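Local structure of toll-receptor-related 2 (Hydra vulgaris, 4W8H) at residues V7-A12 with I32-N37; D68-N73 with R93-P98; I88-R93 with T105-C110. The protein is a Toll-related receptor whose cytoplasmic TIR domain, the part described here, probably passes on signals by pairing with other TIR domains. All coordinates share one frame; numbering follows the deposited sequence.

How the contacts relate
All three contacts belong to one flavodoxin-like TIR domain with the parallel strand order 34-35, 5-10, 58-65, 87-91, 107-108. Contact 1 ties the outermost strand 34-35 to strand 5-10, and contact 3 does the same at the other margin for 107-108 and 87-91; their centres lie about 15 Å apart, with strand 58-65 between. Contact 2 joins the loops that follow strands 58-65 and 87-91. It meets contact 1 where Phe69 CE2 lies 3.6 Å from Cys10 O, and contact 3 where Pro94 CD lies 3.5 Å from Cys110 SG. Arg93 is common to contacts 2 and 3, whose centres are about 12 Å apart.

Contact 1 of 3, residues V7-A12 with I32-N37; sequences VNICYA and IKTFVN
Residues 7-12 and 32-37 carry the two strands, 5-10 and 34-35, of a right-handed beta-alpha-beta crossover, with helix 16-29 as the connection, at one margin of the parallel TIR sheet. Phe35 N gives a nearly straight bond of 2.8 Å to Val7 O. On either side of it along the ladder, Val7 N reaches Lys33 O and Ile9 N reaches Phe35 O, each at 3.2 Å, the staggered pattern of parallel strands, in which Val7 and Phe35 each bond through both N and O. Val7 O also receives a CA-H...O contact from Thr34 CA.

On the face of Val7 and Thr34, Ile9 CG1 packs against Thr34 CG2 at 3.5 Å, and Val7 CG2 meets Ile32 CG2 at 4.0 Å; Leu27 of helix 16-29 closes over Ile9 and Thr34. On the other face Asn8 and Phe35 run side by side, the amide plane almost perpendicular (86°) to the ring, with Asn8 OD1 3.7 Å from Phe35 CD1.

Beyond the ladder the segments are bridged by polar groups. Tyr11 CG sits between its backbone N and carbonyl carbon (chi1 71°), and the ring so placed brings the hydroxyl to Asn37: Tyr11 OH donates to a lone pair of Asn37 OD1, in the carbonyl plane, at 2.7 Å. A water accepts from Asn37 ND2 and donates to Tyr11 O, 2.9 Å away. Both ends of the Asn37 amide are thus engaged with Tyr11, directly and through water, which fixes the amide's flip and links the first turn of helix 37-40 to the chain just beyond the ladder.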
# COMPACT_ATOMS: atom_id res chain seq x y z
N VAL A 7 -0.63 -5.13 -7.14
CA VAL A 7 -0.67 -4.48 -5.83
C VAL A 7 -1.98 -3.79 -5.60
O VAL A 7 -2.61 -3.29 -6.52
CB VAL A 7 0.43 -3.43 -5.62
CG1 VAL A 7 1.75 -4.07 -5.53
CG2 VAL A 7 0.41 -2.37 -6.69
N ASN A 8 -2.38 -3.81 -4.33
CA ASN A 8 -3.44 -3.01 -3.82
C ASN A 8 -2.85 -1.87 -2.99
O ASN A 8 -1.82 -2.05 -2.36
CB ASN A 8 -4.27 -3.94 -2.93
CG ASN A 8 -5.21 -3.24 -2.09
OD1 ASN A 8 -5.90 -2.34 -2.55
ND2 ASN A 8 -5.29 -3.63 -0.82
N ILE A 9 -3.48 -0.71 -3.01
CA ILE A 9 -2.91 0.43 -2.28
C ILE A 9 -3.83 0.76 -1.15
O ILE A 9 -4.98 1.13 -1.35
CB ILE A 9 -2.80 1.68 -3.16
CG1 ILE A 9 -2.25 1.34 -4.55
CG2 ILE A 9 -1.96 2.77 -2.42
CD1 ILE A 9 -0.85 0.90 -4.57
N CYS A 10 -3.30 0.66 0.04
CA CYS A 10 -4.04 0.99 1.25
C CYS A 10 -3.50 2.32 1.83
O CYS A 10 -2.31 2.41 2.14
CB CYS A 10 -3.87 -0.13 2.28
SG CYS A 10 -4.75 0.19 3.79
N TYR A 11 -4.35 3.33 1.94
CA TYR A 11 -3.91 4.70 2.26
C TYR A 11 -5.08 5.49 2.82
O TYR A 11 -6.24 5.18 2.56
CB TYR A 11 -3.36 5.40 1.00
CG TYR A 11 -4.43 5.76 -0.01
CD1 TYR A 11 -5.01 4.78 -0.83
CD2 TYR A 11 -4.93 7.05 -0.10
CE1 TYR A 11 -6.02 5.09 -1.69
CE2 TYR A 11 -5.91 7.38 -0.98
CZ TYR A 11 -6.49 6.38 -1.77
OH TYR A 11 -7.53 6.70 -2.64
N ALA A 12 -4.76 6.51 3.59
CA ALA A 12 -5.75 7.43 4.13
C ALA A 12 -6.11 8.50 3.11
O ALA A 12 -5.26 8.98 2.37
CB ALA A 12 -5.21 8.09 5.39
N ILE A 32 2.61 -1.85 -13.86
CA ILE A 32 2.17 -2.56 -12.68
C ILE A 32 0.66 -2.36 -12.52
O ILE A 32 0.16 -1.25 -12.49
CB ILE A 32 2.97 -2.08 -11.44
CG1 ILE A 32 4.46 -2.49 -11.64
CG2 ILE A 32 2.36 -2.63 -10.14
CD1 ILE A 32 5.43 -1.84 -10.66
N LYS A 33 -0.05 -3.47 -12.40
CA LYS A 33 -1.50 -3.47 -12.32
C LYS A 33 -1.89 -3.19 -10.86
O LYS A 33 -1.47 -3.90 -9.94
CB LYS A 33 -2.07 -4.83 -12.73
CG LYS A 33 -1.69 -5.27 -14.12
CD LYS A 33 -2.24 -6.69 -14.45
CE LYS A 33 -1.58 -7.81 -13.60
NZ LYS A 33 -2.06 -9.21 -13.92
N THR A 34 -2.64 -2.11 -10.66
CA THR A 34 -2.91 -1.56 -9.34
C THR A 34 -4.39 -1.51 -9.02
O THR A 34 -5.18 -1.03 -9.84
CB THR A 34 -2.26 -0.17 -9.28
OG1 THR A 34 -0.88 -0.25 -9.68
CG2 THR A 34 -2.31 0.43 -7.93
N PHE A 35 -4.77 -1.98 -7.83
CA PHE A 35 -6.13 -1.79 -7.31
C PHE A 35 -6.14 -0.50 -6.50
O PHE A 35 -5.37 -0.34 -5.56
CB PHE A 35 -6.54 -2.96 -6.41
CG PHE A 35 -8.00 -2.94 -6.03
CD1 PHE A 35 -8.47 -2.00 -5.13
CD2 PHE A 35 -8.88 -3.87 -6.54
CE1 PHE A 35 -9.81 -1.96 -4.78
CE2 PHE A 35 -10.22 -3.85 -6.16
CZ PHE A 35 -10.68 -2.90 -5.30
N VAL A 36 -7.03 0.39 -6.89
CA VAL A 36 -7.18 1.68 -6.21
C VAL A 36 -8.62 1.94 -5.93
O VAL A 36 -9.47 1.91 -6.85
CB VAL A 36 -6.55 2.84 -6.96
CG1 VAL A 36 -7.07 2.91 -8.36
CG2 VAL A 36 -6.77 4.15 -6.23
N ASN A 37 -8.93 2.17 -4.67
CA ASN A 37 -10.30 2.22 -4.23
C ASN A 37 -11.18 3.15 -5.02
O ASN A 37 -12.31 2.77 -5.36
CB ASN A 37 -10.41 2.55 -2.74
CG ASN A 37 -9.62 3.78 -2.32
OD1 ASN A 37 -9.00 4.52 -3.12
ND2 ASN A 37 -9.60 3.98 -1.01
O HOH W 1 -8.52 5.97 1.01

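Contact 2 of 3, residues D68-N73 with R93-P98; sequences DFFKNN and RPCEVP
Two connecting loops of the TIR domain meet here, one leading from strand 58-65 into helix 73-82, the other following strand 87-91, and they are held by packing round the Phe70 ring and by a salt bridge. Pro98 lies over one face of that ring, displaced somewhat toward the rim, in a CH-pi contact that puts Pro98 CD 3.6 Å from the centroid of the Phe70 ring. Phe69 CD1 covers the opposite face, while Cys95 makes a sulfur-aromatic contact at the edge: its sulfur lies near the ring plane, with Cys95 SG 3.8 Å from Phe70 CE2. With both faces and one edge met, the ring probably has little freedom to turn.

Two residues earlier in the first loop, Asp68 forms a salt bridge with Arg93. Arg93 NH1 donates to Asp68 OD2 at 2.8 Å, almost in the guanidinium plane but on the anti side of the carboxylate; Arg93 NH2 adds a weak bond of 3.4 Å to the same Asp68 OD2. A bend in the arginine chain (chi3 57°) turns the guanidinium group to this meeting. Arg93 NH1 also pairs with Asp15, so two carboxylates share one cationic group, which probably steadies its charge.

Beneath the loops, Phe70 also touches Met65 of strand 58-65, and Phe69 packs on Val63 of that strand and on Cys75 and Leu79 of helix 73-82.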
# COMPACT_ATOMS: atom_id res chain seq x y z
N ASP A 68 -2.10 10.02 9.44
CA ASP A 68 -3.51 9.84 9.11
C ASP A 68 -3.88 8.38 8.80
O ASP A 68 -4.99 7.93 9.08
CB ASP A 68 -3.90 10.75 7.97
CG ASP A 68 -3.83 12.21 8.39
OD1 ASP A 68 -4.54 12.57 9.36
OD2 ASP A 68 -3.06 12.98 7.77
N PHE A 69 -2.92 7.62 8.26
CA PHE A 69 -3.14 6.19 8.05
C PHE A 69 -3.55 5.51 9.36
O PHE A 69 -4.47 4.71 9.38
CB PHE A 69 -1.87 5.53 7.55
CG PHE A 69 -2.03 4.09 7.24
CD1 PHE A 69 -1.84 3.13 8.22
CD2 PHE A 69 -2.38 3.68 5.98
CE1 PHE A 69 -2.03 1.79 7.96
CE2 PHE A 69 -2.57 2.31 5.71
CZ PHE A 69 -2.42 1.39 6.71
N PHE A 70 -2.83 5.81 10.43
CA PHE A 70 -3.00 5.13 11.72
C PHE A 70 -4.15 5.66 12.54
O PHE A 70 -4.39 5.19 13.67
CB PHE A 70 -1.67 5.12 12.49
CG PHE A 70 -0.64 4.25 11.83
CD1 PHE A 70 -0.84 2.87 11.70
CD2 PHE A 70 0.51 4.80 11.31
CE1 PHE A 70 0.09 2.06 11.03
CE2 PHE A 70 1.44 4.01 10.69
CZ PHE A 70 1.22 2.62 10.53
N LYS A 71 -4.90 6.61 11.99
CA LYS A 71 -6.16 7.07 12.59
C LYS A 71 -7.36 6.65 11.75
O LYS A 71 -8.50 6.99 12.06
CB LYS A 71 -6.15 8.60 12.70
CG LYS A 71 -5.14 9.17 13.65
CD LYS A 71 -5.10 10.68 13.53
CE LYS A 71 -4.01 11.27 14.36
NZ LYS A 71 -4.00 12.74 14.20
N ASN A 72 -7.16 5.92 10.67
CA ASN A 72 -8.21 5.61 9.73
C ASN A 72 -8.72 4.17 9.91
O ASN A 72 -7.95 3.21 9.86
CB ASN A 72 -7.68 5.83 8.30
CG ASN A 72 -8.72 5.59 7.24
OD1 ASN A 72 -9.07 4.45 6.96
ND2 ASN A 72 -9.28 6.67 6.70
N ASN A 73 -10.02 4.01 10.11
CA ASN A 73 -10.62 2.70 10.41
C ASN A 73 -10.47 1.70 9.28
O ASN A 73 -10.10 0.52 9.51
CB ASN A 73 -12.09 2.86 10.80
CG ASN A 73 -12.28 3.43 12.20
OD1 ASN A 73 -11.38 3.37 13.05
ND2 ASN A 73 -13.47 3.97 12.46
N ARG A 93 4.97 9.72 5.44
CA ARG A 93 5.15 10.84 6.37
C ARG A 93 5.56 10.30 7.73
O ARG A 93 5.03 9.28 8.12
CB ARG A 93 3.88 11.66 6.48
CG ARG A 93 3.51 12.43 5.22
CD ARG A 93 1.97 12.71 5.17
NE ARG A 93 1.54 13.41 6.35
CZ ARG A 93 0.34 13.35 6.91
NH1 ARG A 93 -0.63 12.55 6.43
NH2 ARG A 93 0.14 14.11 7.99
N PRO A 94 6.46 11.00 8.45
CA PRO A 94 6.87 10.50 9.77
C PRO A 94 5.69 10.35 10.71
O PRO A 94 4.75 11.15 10.70
CB PRO A 94 7.82 11.59 10.29
CG PRO A 94 8.34 12.26 9.03
CD PRO A 94 7.12 12.27 8.11
N CYS A 95 5.71 9.29 11.51
CA CYS A 95 4.59 8.98 12.38
C CYS A 95 5.03 7.96 13.41
O CYS A 95 6.08 7.33 13.28
CB CYS A 95 3.39 8.45 11.59
SG CYS A 95 3.72 7.01 10.60
N GLU A 96 4.19 7.75 14.41
CA GLU A 96 4.38 6.66 15.35
C GLU A 96 3.90 5.38 14.70
O GLU A 96 2.70 5.21 14.48
CB GLU A 96 3.57 6.89 16.63
CG GLU A 96 3.84 5.82 17.71
CD GLU A 96 3.17 6.12 19.03
OE1 GLU A 96 2.78 7.27 19.25
OE2 GLU A 96 2.99 5.20 19.86
N VAL A 97 4.84 4.50 14.39
CA VAL A 97 4.58 3.22 13.78
C VAL A 97 4.22 2.25 14.90
O VAL A 97 4.96 2.14 15.90
CB VAL A 97 5.82 2.74 12.98
CG1 VAL A 97 5.59 1.37 12.43
CG2 VAL A 97 6.13 3.72 11.85
N PRO A 98 3.08 1.55 14.78
CA PRO A 98 2.64 0.65 15.85
C PRO A 98 3.60 -0.48 16.13
O PRO A 98 4.40 -0.88 15.26
CB PRO A 98 1.28 0.12 15.36
CG PRO A 98 1.28 0.35 13.92
CD PRO A 98 2.13 1.56 13.65

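Contact 3 of 3, residues I88-R93 with T105-C110; sequences IPILYR and TYLDWC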
# COMPACT_ATOMS: atom_id res chain seq x y z
N ILE A 88 3.82 -4.29 1.58
CA ILE A 88 4.97 -3.44 1.31
C ILE A 88 4.74 -2.13 2.03
O ILE A 88 3.95 -1.31 1.56
CB ILE A 88 5.14 -3.17 -0.20
CG1 ILE A 88 5.33 -4.46 -0.97
CG2 ILE A 88 6.34 -2.24 -0.40
CD1 ILE A 88 5.28 -4.27 -2.45
N PRO A 89 5.33 -1.95 3.22
CA PRO A 89 5.11 -0.70 3.94
C PRO A 89 6.01 0.41 3.37
O PRO A 89 7.21 0.20 3.13
CB PRO A 89 5.56 -1.02 5.36
CG PRO A 89 5.96 -2.50 5.40
CD PRO A 89 6.14 -2.91 3.99
N ILE A 90 5.36 1.55 3.15
CA ILE A 90 6.02 2.79 2.76
C ILE A 90 5.87 3.78 3.89
O ILE A 90 4.74 4.07 4.33
CB ILE A 90 5.40 3.39 1.50
CG1 ILE A 90 5.66 2.47 0.30
CG2 ILE A 90 6.01 4.80 1.24
CD1 ILE A 90 4.91 2.89 -0.95
N LEU A 91 6.99 4.34 4.38
CA LEU A 91 6.89 5.47 5.31
C LEU A 91 6.81 6.73 4.49
O LEU A 91 7.83 7.22 3.99
CB LEU A 91 8.04 5.51 6.31
CG LEU A 91 7.89 6.54 7.44
CD1 LEU A 91 6.81 6.19 8.43
CD2 LEU A 91 9.21 6.75 8.15
N TYR A 92 5.59 7.22 4.32
CA TYR A 92 5.34 8.38 3.46
C TYR A 92 5.54 9.67 4.26
O TYR A 92 6.13 10.62 3.75
CB TYR A 92 3.94 8.28 2.82
CG TYR A 92 3.49 9.55 2.16
CD1 TYR A 92 4.28 10.21 1.22
CD2 TYR A 92 2.29 10.15 2.55
CE1 TYR A 92 3.85 11.44 0.68
CE2 TYR A 92 1.87 11.35 2.01
CZ TYR A 92 2.67 12.01 1.12
OH TYR A 92 2.22 13.20 0.63
N ARG A 93 4.97 9.72 5.44
CA ARG A 93 5.15 10.84 6.37
C ARG A 93 5.56 10.30 7.73
O ARG A 93 5.03 9.28 8.12
CB ARG A 93 3.88 11.66 6.48
CG ARG A 93 3.51 12.43 5.22
CD ARG A 93 1.97 12.71 5.17
NE ARG A 93 1.54 13.41 6.35
CZ ARG A 93 0.34 13.35 6.91
NH1 ARG A 93 -0.63 12.55 6.43
NH2 ARG A 93 0.14 14.11 7.99
N THR A 105 10.79 -4.18 7.95
CA THR A 105 11.50 -3.28 7.06
C THR A 105 10.54 -2.56 6.16
O THR A 105 9.63 -3.16 5.60
CB THR A 105 12.46 -4.14 6.21
OG1 THR A 105 13.35 -4.86 7.07
CG2 THR A 105 13.23 -3.27 5.21
N TYR A 106 10.76 -1.25 5.98
CA TYR A 106 9.90 -0.46 5.15
C TYR A 106 10.73 0.34 4.13
O TYR A 106 11.95 0.52 4.27
CB TYR A 106 9.02 0.50 5.98
CG TYR A 106 9.70 1.41 6.96
CD1 TYR A 106 10.35 2.56 6.57
CD2 TYR A 106 9.62 1.15 8.31
CE1 TYR A 106 10.96 3.39 7.49
CE2 TYR A 106 10.19 1.98 9.26
CZ TYR A 106 10.87 3.11 8.83
OH TYR A 106 11.44 3.95 9.77
N LEU A 107 10.06 0.83 3.10
CA LEU A 107 10.63 1.78 2.15
C LEU A 107 10.42 3.18 2.71
O LEU A 107 9.28 3.62 2.88
CB LEU A 107 9.98 1.66 0.77
CG LEU A 107 10.08 0.29 0.15
CD1 LEU A 107 9.30 0.26 -1.14
CD2 LEU A 107 11.51 -0.15 -0.06
N ASP A 108 11.52 3.90 2.94
CA ASP A 108 11.44 5.15 3.67
C ASP A 108 11.45 6.33 2.71
O ASP A 108 12.53 6.80 2.33
CB ASP A 108 12.61 5.26 4.65
CG ASP A 108 12.46 6.44 5.61
OD1 ASP A 108 11.55 7.28 5.41
OD2 ASP A 108 13.26 6.52 6.58
N TRP A 109 10.29 6.83 2.33
CA TRP A 109 10.20 7.99 1.43
C TRP A 109 10.72 9.24 2.13
O TRP A 109 11.21 10.17 1.47
CB TRP A 109 8.75 8.19 0.99
CG TRP A 109 8.51 9.44 0.20
CD1 TRP A 109 8.00 10.59 0.65
CD2 TRP A 109 8.77 9.63 -1.20
NE1 TRP A 109 7.93 11.52 -0.36
CE2 TRP A 109 8.39 10.94 -1.51
CE3 TRP A 109 9.28 8.82 -2.20
CZ2 TRP A 109 8.51 11.45 -2.78
CZ3 TRP A 109 9.40 9.32 -3.46
CH2 TRP A 109 9.02 10.64 -3.75
N CYS A 110 10.66 9.29 3.43
CA CYS A 110 11.07 10.46 4.17
C CYS A 110 12.57 10.65 4.19
O CYS A 110 13.05 11.78 4.46
CB CYS A 110 10.58 10.34 5.61
SG CYS A 110 8.83 10.24 5.79
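The rings of Tyr92 and Trp109 lie side by side and point the same way, meeting obliquely with planes 41° apart and Tyr92 CD1 3.8 Å from Trp109 CD1. One face of the Tyr92 ring carries Arg93 CG, and Trp18 stacks on the same tyrosine. Tyr92 O sits at the edge of the indole, near its plane. Trp109 also has company outside the pair: Arg115 makes a cation-pi contact with it, and Phe118 meets it edge-to-face. On the other face of the sheet, Tyr106 has Asp108 CB at the edge of its ring, in plane, and runs alongside Leu91; Leu91 CB approaches this ring obliquely, 3.8 Å from Tyr106 CD1. The tyrosine ring gets there because Tyr106 CG is tucked between the backbone N and carbonyl carbon (chi1 54°).

Leu91 is enclosed by several neighbours. Its CG faces the sulfur of Cys110, and Leu91 CD2 lies 3.6 Å from Asp108 OD1, while Asp108 OD1 accepts weak bonds from Cys110 N and Asp111 N. Cys110 SG in turn lies 3.4 Å from Tyr92 O. At the start of the pairing, Ile88 CG2 touches Leu107 CD1 at 3.9 Å, and helix 115-127 packs on both residues.

The backbones are joined by three bonds: Leu107 N to Pro89 O, Leu91 N to Leu107 O at 2.8 Å, and a more bent one from Trp109 N to Leu91 O at 3.0 Å. Leu107 thus both gives and receives, as a residue between two bonds of a parallel ladder does. This short strand 107-108 beside strand 87-91, with an aromatic cluster at its carboxyl end, completes the five-stranded parallel sheet of the flavodoxin-like TIR fold.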